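Local coordinates for copper-containing nitrite reductase (Hyphomicrobium denitrificans 1NES1, PDB 6TFO), which probably catalyses the reduction of nitrite to nitric oxide, taking electrons from cytochrome c and working with bound copper ions, at residues C[197-202]-C[353-358]; C[297-302]-C[363-368]. All coordinates share one frame; numbering follows the deposited sequence.

Contact 1: C[197-202]-C[353-358]; sequences GPFLRV and RIFFGV
Phe199 lays the far end of its ring over one face of Phe355, with Phe199 CZ above the middle of that ring, 3.6 Å from Phe355 CD2. The two planes meet at 54°, and the side chains cross roughly at right angles. Phe199 swings its ring away from its own backbone N (chi1 -168°), which carries CE2 and CZ out to the neighbouring ring; CE2 comes within 3.6 Å of Phe355 CG. The other face of Phe355 rests on the aliphatic part of Arg353, around CG, and the far end of the ring, CZ, reaches the extended Arg201. There Phe355 CZ sits over a face of the Arg201 guanidinium, 4.1 Å from Arg201 NH2, the two planes being almost perpendicular. Phenylalanine suits both apolar positions, while arginine offers a long hydrocarbon stem and a charged end. Those ends, Arg201 NH2 and Arg353 NH1, approach to 4.5 Å because the carboxylate of Glu294, outside both segments, binds both arginines, through OE1 and OE2 respectively; Glu283 adds a second salt bridge to Arg201. Leu281, from the strand beside 200-203, also packs on both phenylalanines. Buried aromatic rings, flanked by two arginines that share an outside carboxylate, here join the two cupredoxin domains that form the core of a copper nitrite reductase.

Contact 2: C[297-302]-C[363-368]; sequences VMQGEI and FTSSFH
The ring of Phe363 meets the carboxylate of Glu301 at its edge, where Glu301 OE1 lies in the ring plane, 3.7 Å from Phe363 CD1. Carboxylate and ring are turned 73° apart, and Phe329 makes an edge-to-face pair with the same ring. The other carboxylate oxygen, Glu301 OE2, accepts a hydrogen bond from Phe363 N at 2.9 Å; this donor stands above the carboxylate plane, 44° out of it. A bend at chi2 (108°) folds the Glu301 chain over so that both oxygens are used: OE1 also bonds to the Tyr303 hydroxyl and Asn362 N. With so many donors round it, this buried group can probably keep its charge. The strands 293-302 and 365-370 belong to the two facing sheets of a cupredoxin beta sandwich, and polar side chains here bridge the interior between them. Gln299 reaches across fully extended, its OE1 accepting a hydrogen bond from Ser365 OG at 2.6 Å, with the hydroxyl tilted off the carbonyl plane. A small serine leaves room for the long glutamine. Gln299 NE2 gives one bond to Asp418 and another to a water, 2.9 Å away, which settles the rotation of the amide. That water donates to Glu301 OE2 at 2.7 Å and to Phe363 O at 2.9 Å. An alanine in place of Glu301 takes away the carboxylate, and Phe363 N and Asn362 N would probably be left without their acceptor and the loop at Phe363 less firmly placed. Beyond Phe367, His368 sets its ring edge-to-face with His419, a predicted copper ligand, and stacks on His227 of a second subunit.

In the fold
Both contacts are buried, but contact 2 lies nearer the centre of the chain and close to the subunit interface, whereas no other subunit touches the segments of contact 1. They meet through strands 293-302 and 351-360, parallel neighbours in one sheet, where Val297 N and Gln299 N probably hydrogen-bond to Phe355 O and Gly357 O. From that sheet the two contacts face different ways: Phe355 looks out to the preceding cupredoxin domain, while Gln299 and Glu301 look into the sandwich of their own. The chemistry differs accordingly. Contact 1 is ring packing flanked by two arginines held through outside carboxylates, with no hydrogen bond directly across it; contact 2 relies on directed hydrogen bonds and a bridging water.

Contact 1: C[197-202]-C[353-358]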
# COMPACT_ATOMS: atom_id res chain seq x y z
N GLY C 197 11.23 -10.48 -42.00
CA GLY C 197 11.61 -11.68 -42.77
C GLY C 197 12.03 -11.33 -44.20
O GLY C 197 12.02 -10.16 -44.60
N PRO C 198 12.46 -12.33 -45.00
CA PRO C 198 12.88 -12.07 -46.38
C PRO C 198 11.77 -11.35 -47.17
O PRO C 198 10.62 -11.67 -46.94
CB PRO C 198 13.16 -13.47 -46.94
CG PRO C 198 13.55 -14.26 -45.71
CD PRO C 198 12.63 -13.74 -44.63
N PHE C 199 12.15 -10.39 -48.01
CA PHE C 199 11.27 -9.75 -49.02
C PHE C 199 11.02 -10.76 -50.16
O PHE C 199 11.96 -11.13 -50.86
CB PHE C 199 11.87 -8.45 -49.55
CG PHE C 199 10.93 -7.60 -50.37
CD1 PHE C 199 10.67 -7.91 -51.70
CD2 PHE C 199 10.32 -6.49 -49.81
CE1 PHE C 199 9.80 -7.13 -52.44
CE2 PHE C 199 9.45 -5.71 -50.56
CZ PHE C 199 9.20 -6.03 -51.87
N LEU C 200 9.79 -11.24 -50.28
CA LEU C 200 9.38 -12.21 -51.32
C LEU C 200 8.79 -11.43 -52.50
O LEU C 200 7.91 -10.57 -52.29
CB LEU C 200 8.38 -13.20 -50.73
CG LEU C 200 8.84 -13.88 -49.44
CD1 LEU C 200 7.75 -14.81 -48.92
CD2 LEU C 200 10.14 -14.65 -49.67
N ARG C 201 9.30 -11.70 -53.70
CA ARG C 201 8.96 -10.96 -54.95
C ARG C 201 8.63 -12.00 -56.02
O ARG C 201 9.52 -12.80 -56.39
CB ARG C 201 10.13 -10.06 -55.37
CG ARG C 201 9.72 -8.93 -56.30
CD ARG C 201 10.79 -7.86 -56.36
NE ARG C 201 10.33 -6.66 -57.06
CZ ARG C 201 10.84 -5.43 -56.89
NH1 ARG C 201 11.81 -5.21 -56.02
NH2 ARG C 201 10.34 -4.43 -57.58
N VAL C 202 7.38 -12.04 -56.43
CA VAL C 202 6.88 -12.91 -57.53
C VAL C 202 6.07 -12.05 -58.51
O VAL C 202 5.89 -10.81 -58.27
CB VAL C 202 6.07 -14.08 -56.95
CG1 VAL C 202 6.93 -14.94 -56.03
CG2 VAL C 202 4.79 -13.61 -56.25
N ARG C 353 11.82 4.25 -54.13
CA ARG C 353 10.58 3.56 -53.69
C ARG C 353 10.85 2.90 -52.33
O ARG C 353 11.84 2.15 -52.21
CB ARG C 353 10.10 2.51 -54.71
CG ARG C 353 9.04 1.59 -54.12
CD ARG C 353 8.22 0.85 -55.14
NE ARG C 353 9.07 0.30 -56.17
CZ ARG C 353 8.96 0.53 -57.46
NH1 ARG C 353 9.81 -0.03 -58.29
NH2 ARG C 353 7.99 1.29 -57.94
N ILE C 354 9.96 3.13 -51.36
CA ILE C 354 9.95 2.39 -50.06
C ILE C 354 8.72 1.46 -50.04
O ILE C 354 7.59 1.97 -50.11
CB ILE C 354 9.95 3.35 -48.86
CG1 ILE C 354 11.11 4.35 -48.94
CG2 ILE C 354 9.95 2.57 -47.57
CD1 ILE C 354 11.08 5.43 -47.90
N PHE C 355 8.96 0.15 -50.00
CA PHE C 355 7.97 -0.86 -49.56
C PHE C 355 7.89 -0.81 -48.03
O PHE C 355 8.86 -1.22 -47.36
CB PHE C 355 8.36 -2.26 -50.03
CG PHE C 355 8.48 -2.41 -51.51
CD1 PHE C 355 7.35 -2.50 -52.30
CD2 PHE C 355 9.72 -2.45 -52.12
CE1 PHE C 355 7.46 -2.63 -53.68
CE2 PHE C 355 9.83 -2.58 -53.49
CZ PHE C 355 8.70 -2.68 -54.27
N PHE C 356 6.78 -0.28 -47.51
CA PHE C 356 6.56 -0.04 -46.06
C PHE C 356 5.35 -0.84 -45.59
O PHE C 356 4.24 -0.62 -46.10
CB PHE C 356 6.33 1.44 -45.75
CG PHE C 356 6.08 1.69 -44.29
CD1 PHE C 356 7.10 1.61 -43.36
CD2 PHE C 356 4.80 1.97 -43.82
CE1 PHE C 356 6.86 1.83 -42.02
CE2 PHE C 356 4.56 2.19 -42.48
CZ PHE C 356 5.58 2.11 -41.57
N GLY C 357 5.58 -1.73 -44.62
CA GLY C 357 4.51 -2.53 -44.02
C GLY C 357 4.55 -2.49 -42.50
O GLY C 357 5.63 -2.27 -41.94
N VAL C 358 3.41 -2.69 -41.87
CA VAL C 358 3.29 -2.75 -40.39
C VAL C 358 2.98 -4.19 -40.01
O VAL C 358 1.83 -4.64 -40.26
CB VAL C 358 2.21 -1.77 -39.89
CG1 VAL C 358 2.13 -1.76 -38.38
CG2 VAL C 358 2.46 -0.37 -40.42

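Contact 2: C[297-302]-C[363-368]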
# COMPACT_ATOMS: atom_id res chain seq x y z
N VAL C 297 11.15 -1.59 -45.53
CA VAL C 297 10.96 -1.10 -44.13
C VAL C 297 9.65 -1.66 -43.56
O VAL C 297 8.60 -1.56 -44.23
CB VAL C 297 11.02 0.43 -44.06
CG1 VAL C 297 10.75 0.93 -42.65
CG2 VAL C 297 12.36 0.97 -44.56
N MET C 298 9.71 -2.21 -42.34
CA MET C 298 8.52 -2.68 -41.60
C MET C 298 8.57 -2.18 -40.15
O MET C 298 9.67 -2.14 -39.56
CB MET C 298 8.41 -4.21 -41.64
CG MET C 298 8.06 -4.74 -43.00
SD MET C 298 7.32 -6.39 -42.97
CE MET C 298 5.58 -6.01 -42.75
N GLN C 299 7.42 -1.74 -39.63
CA GLN C 299 7.27 -1.19 -38.27
C GLN C 299 6.59 -2.25 -37.41
O GLN C 299 5.63 -2.88 -37.86
CB GLN C 299 6.47 0.12 -38.29
CG GLN C 299 6.08 0.64 -36.92
CD GLN C 299 5.37 1.96 -37.04
OE1 GLN C 299 5.72 2.79 -37.88
NE2 GLN C 299 4.36 2.14 -36.20
N GLY C 300 7.07 -2.40 -36.18
CA GLY C 300 6.40 -3.25 -35.19
C GLY C 300 6.67 -2.77 -33.78
O GLY C 300 7.47 -1.82 -33.60
N GLU C 301 6.02 -3.43 -32.83
CA GLU C 301 6.09 -3.10 -31.39
C GLU C 301 6.65 -4.30 -30.61
O GLU C 301 6.42 -5.46 -31.01
CB GLU C 301 4.71 -2.69 -30.85
CG GLU C 301 3.86 -1.82 -31.78
CD GLU C 301 2.66 -2.51 -32.41
OE1 GLU C 301 2.09 -3.43 -31.77
OE2 GLU C 301 2.26 -2.10 -33.52
N ILE C 302 7.34 -4.02 -29.52
CA ILE C 302 7.80 -5.04 -28.54
C ILE C 302 7.31 -4.60 -27.15
O ILE C 302 7.37 -3.39 -26.84
CB ILE C 302 9.33 -5.26 -28.66
CG1 ILE C 302 9.66 -6.01 -29.96
CG2 ILE C 302 9.89 -5.97 -27.44
CD1 ILE C 302 11.13 -6.23 -30.19
N PHE C 363 -0.54 -1.45 -33.66
CA PHE C 363 -0.58 0.01 -33.91
C PHE C 363 -0.49 0.36 -35.41
O PHE C 363 0.39 -0.18 -36.14
CB PHE C 363 0.54 0.68 -33.11
CG PHE C 363 0.23 0.81 -31.65
CD1 PHE C 363 0.37 -0.28 -30.81
CD2 PHE C 363 -0.24 2.00 -31.13
CE1 PHE C 363 0.04 -0.16 -29.47
CE2 PHE C 363 -0.56 2.10 -29.79
CZ PHE C 363 -0.41 1.03 -28.96
N THR C 364 -1.33 1.32 -35.83
CA THR C 364 -1.36 1.96 -37.17
C THR C 364 -0.27 3.03 -37.24
O THR C 364 -0.24 3.91 -36.37
CB THR C 364 -2.76 2.53 -37.44
OG1 THR C 364 -3.68 1.43 -37.48
CG2 THR C 364 -2.87 3.28 -38.75
N SER C 365 0.59 2.96 -38.24
CA SER C 365 1.70 3.94 -38.43
C SER C 365 1.20 5.12 -39.26
O SER C 365 0.48 4.91 -40.24
CB SER C 365 2.88 3.29 -39.08
OG SER C 365 3.93 4.23 -39.20
N SER C 366 1.53 6.34 -38.84
CA SER C 366 1.33 7.57 -39.64
C SER C 366 2.65 7.85 -40.38
O SER C 366 3.40 8.75 -39.96
CB SER C 366 0.87 8.69 -38.74
OG SER C 366 -0.35 8.32 -38.10
N PHE C 367 2.94 7.05 -41.42
CA PHE C 367 4.29 6.97 -42.04
C PHE C 367 4.55 8.26 -42.80
O PHE C 367 3.66 8.72 -43.55
CB PHE C 367 4.45 5.76 -42.95
CG PHE C 367 5.85 5.60 -43.48
CD1 PHE C 367 6.89 5.31 -42.63
CD2 PHE C 367 6.12 5.76 -44.82
CE1 PHE C 367 8.18 5.15 -43.12
CE2 PHE C 367 7.41 5.60 -45.31
CZ PHE C 367 8.44 5.30 -44.46
N HIS C 368 5.74 8.82 -42.60
CA HIS C 368 6.13 10.17 -43.07
C HIS C 368 7.65 10.23 -43.15
O HIS C 368 8.32 9.57 -42.34
CB HIS C 368 5.59 11.24 -42.13
CG HIS C 368 6.12 12.61 -42.41
ND1 HIS C 368 5.53 13.46 -43.33
CD2 HIS C 368 7.14 13.29 -41.86
CE1 HIS C 368 6.19 14.61 -43.34
NE2 HIS C 368 7.17 14.53 -42.44
O HOH W 1 3.19 -0.39 -35.36